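1,4-dihydroxy-6-naphtoate synthase (Archaeoglobus fulgidus, PDB 1ZBM) probably catalyses the conversion of cyclic dehypoxanthinylfutalosinate into 1,4-dihydroxy-6-naphthoate and dihydroxyacetone, a step of menaquinone biosynthesis. Local coordinates at residues A[73-87]-A[179-191]. Residues are numbered along the deposited sequence; the frame is centred on the assembly and turned at random.
Sequences DDKYRILSAGASVGD and LPLPLGLNAIRRD
R190 turns CG beside its own backbone N (chi1 -66°) and then runs extended to NE, laying its guanidinium against the backbone of 73-77. R190 NE and NH2 both donate to D73 O, NH2 at 2.8 Å, while R77 CB rests over one face of that guanidinium, nearer its margin than its middle. R190 N also donates to K75 O, in a straighter bond. With R77 CG wedged between backbone N and carbonyl carbon (chi1 80°), R77 lies alongside I188, whose CG2 sits 3.9 Å above the centre of the R77 guanidinium plane; R77 NH2 is hydrogen-bonded to Q197 OE1. R77 and I188 pair antiparallel, and L79 N reaches N186 O at 2.8 Å. Beyond L79 the chain loops outward at S80-A81, and water 3 bridges L79 O and N186 N; by A83 it is back beside L185. At a classic beta bulge L183 N (2.9 Å) and G184 N (3.3 Å) both donate to S84 O. V85 CG1 presses tightly on P180 CB at 3.4 Å. L183 O accepts a hydrogen bond from T114 OG1, of a probable substrate-binding residue. In this lobe's mixed sheet, consistent with a periplasmic-binding-protein-like fold, strand 181-189 runs between edge strand 76-86 and strand 61-65, flanked by helices 194-213 and 251-265.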
loop_
_atom_site.group_PDB
_atom_site.type_symbol
_atom_site.label_atom_id
_atom_site.label_comp_id
_atom_site.label_asym_id
_atom_site.label_seq_id
_atom_site.Cartn_x
_atom_site.Cartn_y
_atom_site.Cartn_z
ATOM N N ASP A 73 -4.203 -10.204 -12.404
ATOM C CA ASP A 73 -5.163 -11.049 -11.714
ATOM C C ASP A 73 -5.304 -12.404 -12.422
ATOM O O ASP A 73 -6.131 -13.237 -12.042
ATOM C CB ASP A 73 -6.518 -10.337 -11.644
ATOM C CG ASP A 73 -7.120 -10.081 -13.019
ATOM O OD1 ASP A 73 -6.389 -9.620 -13.919
ATOM O OD2 ASP A 73 -8.329 -10.336 -13.196
ATOM N N ASP A 74 -4.486 -12.611 -13.453
ATOM C CA ASP A 74 -4.477 -13.863 -14.204
ATOM C C ASP A 74 -3.552 -14.882 -13.537
ATOM O O ASP A 74 -3.824 -16.087 -13.517
ATOM C CB ASP A 74 -4.029 -13.628 -15.658
ATOM C CG ASP A 74 -2.682 -12.921 -15.765
ATOM O OD1 ASP A 74 -2.510 -11.846 -15.138
ATOM O OD2 ASP A 74 -1.784 -13.425 -16.493
ATOM N N LYS A 75 -2.456 -14.384 -12.981
ATOM C CA LYS A 75 -1.484 -15.239 -12.317
ATOM C C LYS A 75 -1.551 -15.128 -10.790
ATOM O O LYS A 75 -1.050 -15.996 -10.071
ATOM C CB LYS A 75 -0.075 -14.884 -12.795
ATOM C CG LYS A 75 0.238 -15.315 -14.226
ATOM C CD LYS A 75 0.057 -16.820 -14.402
ATOM C CE LYS A 75 0.835 -17.335 -15.596
ATOM N NZ LYS A 75 0.684 -16.443 -16.772
ATOM N N TYR A 76 -2.187 -14.070 -10.304
ATOM C CA TYR A 76 -2.297 -13.826 -8.872
ATOM C C TYR A 76 -3.733 -13.640 -8.411
ATOM O O TYR A 76 -4.585 -13.221 -9.190
ATOM C CB TYR A 76 -1.512 -12.561 -8.512
ATOM C CG TYR A 76 -0.005 -12.724 -8.438
ATOM C CD1 TYR A 76 0.598 -13.309 -7.323
ATOM C CD2 TYR A 76 0.816 -12.292 -9.481
ATOM C CE1 TYR A 76 1.979 -13.460 -7.243
ATOM C CE2 TYR A 76 2.197 -12.438 -9.415
ATOM C CZ TYR A 76 2.774 -13.026 -8.292
ATOM O OH TYR A 76 4.128 -13.203 -8.234
ATOM N N ARG A 77 -4.009 -13.958 -7.150
ATOM C CA ARG A 77 -5.342 -13.723 -6.603
ATOM C C ARG A 77 -5.150 -12.969 -5.295
ATOM O O ARG A 77 -4.087 -13.050 -4.675
ATOM C CB ARG A 77 -6.105 -15.021 -6.356
ATOM C CG ARG A 77 -5.747 -15.757 -5.097
ATOM C CD ARG A 77 -6.724 -16.897 -4.887
ATOM N NE ARG A 77 -6.302 -17.786 -3.814
ATOM C CZ ARG A 77 -6.340 -17.476 -2.523
ATOM N NH1 ARG A 77 -6.786 -16.284 -2.133
ATOM N NH2 ARG A 77 -5.940 -18.366 -1.622
ATOM N N ILE A 78 -6.169 -12.228 -4.881
ATOM C CA ILE A 78 -6.079 -11.446 -3.661
ATOM C C ILE A 78 -6.184 -12.303 -2.415
ATOM O O ILE A 78 -7.100 -13.113 -2.281
ATOM C CB ILE A 78 -7.170 -10.375 -3.599
ATOM C CG1 ILE A 78 -7.145 -9.537 -4.883
ATOM C CG2 ILE A 78 -6.925 -9.471 -2.396
ATOM C CD1 ILE A 78 -8.415 -8.735 -5.116
ATOM N N LEU A 79 -5.232 -12.136 -1.503
ATOM C CA LEU A 79 -5.251 -12.900 -0.253
ATOM C C LEU A 79 -6.177 -12.178 0.732
ATOM O O LEU A 79 -6.153 -10.956 0.829
ATOM C CB LEU A 79 -3.835 -13.000 0.303
ATOM C CG LEU A 79 -3.628 -14.062 1.366
ATOM C CD1 LEU A 79 -3.718 -15.468 0.755
ATOM C CD2 LEU A 79 -2.241 -13.839 1.986
ATOM N N SER A 80 -6.989 -12.919 1.470
ATOM C CA SER A 80 -7.921 -12.270 2.390
ATOM C C SER A 80 -7.260 -11.374 3.440
ATOM O O SER A 80 -7.882 -10.432 3.915
ATOM C CB SER A 80 -8.789 -13.321 3.075
ATOM O OG SER A 80 -9.485 -14.098 2.090
ATOM N N ALA A 81 -6.000 -11.646 3.769
ATOM C CA ALA A 81 -5.277 -10.868 4.765
ATOM C C ALA A 81 -4.048 -10.153 4.206
ATOM O O ALA A 81 -3.350 -10.674 3.329
ATOM C CB ALA A 81 -4.854 -11.776 5.915
ATOM N N GLY A 82 -3.778 -8.963 4.736
ATOM C CA GLY A 82 -2.622 -8.205 4.301
ATOM C C GLY A 82 -2.940 -6.904 3.601
ATOM O O GLY A 82 -2.057 -6.061 3.447
ATOM N N ALA A 83 -4.187 -6.723 3.179
ATOM C CA ALA A 83 -4.563 -5.495 2.478
ATOM C C ALA A 83 -4.479 -4.249 3.357
ATOM O O ALA A 83 -4.636 -4.325 4.572
ATOM C CB ALA A 83 -5.986 -5.633 1.912
ATOM N N SER A 84 -4.210 -3.109 2.736
ATOM C CA SER A 84 -4.162 -1.850 3.457
ATOM C C SER A 84 -5.331 -1.051 2.874
ATOM O O SER A 84 -5.440 -0.889 1.655
ATOM C CB SER A 84 -2.814 -1.135 3.255
ATOM O OG SER A 84 -2.578 -0.791 1.901
ATOM N N VAL A 85 -6.216 -0.579 3.747
ATOM C CA VAL A 85 -7.407 0.136 3.309
ATOM C C VAL A 85 -7.636 1.450 4.049
ATOM O O VAL A 85 -7.674 1.483 5.278
ATOM C CB VAL A 85 -8.657 -0.783 3.475
ATOM C CG1 VAL A 85 -9.927 -0.075 3.003
ATOM C CG2 VAL A 85 -8.454 -2.060 2.672
ATOM N N GLY A 86 -7.778 2.533 3.292
ATOM C CA GLY A 86 -8.009 3.828 3.902
ATOM C C GLY A 86 -9.483 3.941 4.219
ATOM O O GLY A 86 -10.314 3.390 3.502
ATOM N N ASP A 87 -9.811 4.642 5.295
ATOM C CA ASP A 87 -11.202 4.815 5.696
ATOM C C ASP A 87 -11.288 6.176 6.383
ATOM O O ASP A 87 -11.185 6.267 7.604
ATOM C CB ASP A 87 -11.603 3.686 6.662
ATOM C CG ASP A 87 -13.113 3.510 6.779
ATOM O OD1 ASP A 87 -13.857 4.090 5.957
ATOM O OD2 ASP A 87 -13.553 2.773 7.688
ATOM N N LEU A 179 -17.628 3.617 0.304
ATOM C CA LEU A 179 -17.015 2.386 0.780
ATOM C C LEU A 179 -15.547 2.670 1.107
ATOM O O LEU A 179 -14.982 3.656 0.633
ATOM C CB LEU A 179 -17.099 1.322 -0.322
ATOM C CG LEU A 179 -18.494 0.881 -0.762
ATOM C CD1 LEU A 179 -18.432 0.128 -2.100
ATOM C CD2 LEU A 179 -19.098 -0.004 0.334
ATOM N N PRO A 180 -14.913 1.809 1.918
ATOM C CA PRO A 180 -13.502 2.007 2.274
ATOM C C PRO A 180 -12.648 2.131 0.997
ATOM O O PRO A 180 -13.105 1.780 -0.088
ATOM C CB PRO A 180 -13.176 0.751 3.078
ATOM C CG PRO A 180 -14.489 0.398 3.712
ATOM C CD PRO A 180 -15.472 0.620 2.585
ATOM N N LEU A 181 -11.415 2.611 1.127
ATOM C CA LEU A 181 -10.532 2.794 -0.026
ATOM C C LEU A 181 -9.387 1.764 -0.101
ATOM O O LEU A 181 -8.424 1.850 0.668
ATOM C CB LEU A 181 -9.925 4.203 0.026
ATOM C CG LEU A 181 -9.464 4.912 -1.255
ATOM C CD1 LEU A 181 -8.512 6.054 -0.884
ATOM C CD2 LEU A 181 -8.786 3.944 -2.184
ATOM N N PRO A 182 -9.468 0.794 -1.037
ATOM C CA PRO A 182 -8.446 -0.250 -1.223
ATOM C C PRO A 182 -7.150 0.353 -1.749
ATOM O O PRO A 182 -7.145 0.934 -2.832
ATOM C CB PRO A 182 -9.068 -1.183 -2.266
ATOM C CG PRO A 182 -10.530 -0.862 -2.228
ATOM C CD PRO A 182 -10.564 0.615 -2.000
ATOM N N LEU A 183 -6.049 0.204 -1.015
ATOM C CA LEU A 183 -4.778 0.776 -1.470
ATOM C C LEU A 183 -3.719 -0.270 -1.806
ATOM O O LEU A 183 -3.293 -0.377 -2.955
ATOM C CB LEU A 183 -4.230 1.737 -0.418
ATOM C CG LEU A 183 -5.113 2.947 -0.139
ATOM C CD1 LEU A 183 -4.642 3.620 1.124
ATOM C CD2 LEU A 183 -5.070 3.909 -1.332
ATOM N N GLY A 184 -3.288 -1.016 -0.796
ATOM C CA GLY A 184 -2.295 -2.047 -1.003
ATOM C C GLY A 184 -2.942 -3.389 -0.745
ATOM O O GLY A 184 -3.842 -3.492 0.086
ATOM N N LEU A 185 -2.501 -4.424 -1.445
ATOM C CA LEU A 185 -3.087 -5.748 -1.257
ATOM C C LEU A 185 -2.033 -6.837 -1.104
ATOM O O LEU A 185 -0.887 -6.687 -1.530
ATOM C CB LEU A 185 -3.961 -6.098 -2.463
ATOM C CG LEU A 185 -5.077 -5.158 -2.916
ATOM C CD1 LEU A 185 -5.548 -5.595 -4.295
ATOM C CD2 LEU A 185 -6.228 -5.169 -1.923
ATOM N N ASN A 186 -2.423 -7.942 -0.493
ATOM C CA ASN A 186 -1.498 -9.046 -0.391
ATOM C C ASN A 186 -1.950 -10.000 -1.488
ATOM O O ASN A 186 -3.115 -10.375 -1.546
ATOM C CB ASN A 186 -1.563 -9.722 0.976
ATOM C CG ASN A 186 -0.202 -9.808 1.631
ATOM O OD1 ASN A 186 0.039 -10.648 2.504
ATOM N ND2 ASN A 186 0.701 -8.930 1.215
ATOM N N ALA A 187 -1.021 -10.369 -2.363
ATOM C CA ALA A 187 -1.316 -11.233 -3.491
ATOM C C ALA A 187 -0.564 -12.567 -3.445
ATOM O O ALA A 187 0.640 -12.605 -3.168
ATOM C CB ALA A 187 -0.987 -10.495 -4.782
ATOM N N ILE A 188 -1.279 -13.656 -3.729
ATOM C CA ILE A 188 -0.676 -14.987 -3.732
ATOM C C ILE A 188 -0.834 -15.653 -5.104
ATOM O O ILE A 188 -1.934 -15.718 -5.647
ATOM C CB ILE A 188 -1.278 -15.889 -2.596
ATOM C CG1 ILE A 188 -0.612 -17.271 -2.595
ATOM C CG2 ILE A 188 -2.766 -16.030 -2.761
ATOM C CD1 ILE A 188 -0.943 -18.084 -1.364
ATOM N N ARG A 189 0.285 -16.136 -5.651
ATOM C CA ARG A 189 0.319 -16.768 -6.965
ATOM C C ARG A 189 -0.747 -17.862 -7.038
ATOM O O ARG A 189 -0.988 -18.563 -6.058
ATOM C CB ARG A 189 1.734 -17.325 -7.237
ATOM C CG ARG A 189 2.190 -17.252 -8.711
ATOM C CD ARG A 189 3.722 -17.353 -8.886
ATOM N NE ARG A 189 4.258 -18.645 -8.462
ATOM C CZ ARG A 189 5.541 -18.881 -8.186
ATOM N NH1 ARG A 189 6.444 -17.909 -8.287
ATOM N NH2 ARG A 189 5.915 -20.093 -7.787
ATOM N N ARG A 190 -1.396 -18.006 -8.187
ATOM C CA ARG A 190 -2.459 -18.995 -8.316
ATOM C C ARG A 190 -2.004 -20.442 -8.483
ATOM O O ARG A 190 -2.811 -21.363 -8.339
ATOM C CB ARG A 190 -3.381 -18.609 -9.477
ATOM C CG ARG A 190 -4.171 -17.311 -9.270
ATOM C CD ARG A 190 -4.904 -16.918 -10.552
ATOM N NE ARG A 190 -5.626 -15.652 -10.447
ATOM C CZ ARG A 190 -6.774 -15.494 -9.799
ATOM N NH1 ARG A 190 -7.346 -16.521 -9.186
ATOM N NH2 ARG A 190 -7.355 -14.302 -9.777
ATOM N N ASP A 191 -0.722 -20.653 -8.776
ATOM C CA ASP A 191 -0.204 -22.011 -8.969
ATOM C C ASP A 191 0.192 -22.738 -7.679
ATOM O O ASP A 191 0.647 -23.886 -7.724
ATOM C CB ASP A 191 1.007 -21.989 -9.902
ATOM C CG ASP A 191 2.233 -21.419 -9.234
ATOM O OD1 ASP A 191 2.246 -20.207 -8.945
ATOM O OD2 ASP A 191 3.181 -22.188 -8.976
HETATM O O HOH W 1 0.161 -18.760 -11.238
HETATM O O HOH W 2 -3.937 -19.238 -5.165
HETATM O O HOH W 3 -4.773 -8.591 0.698
#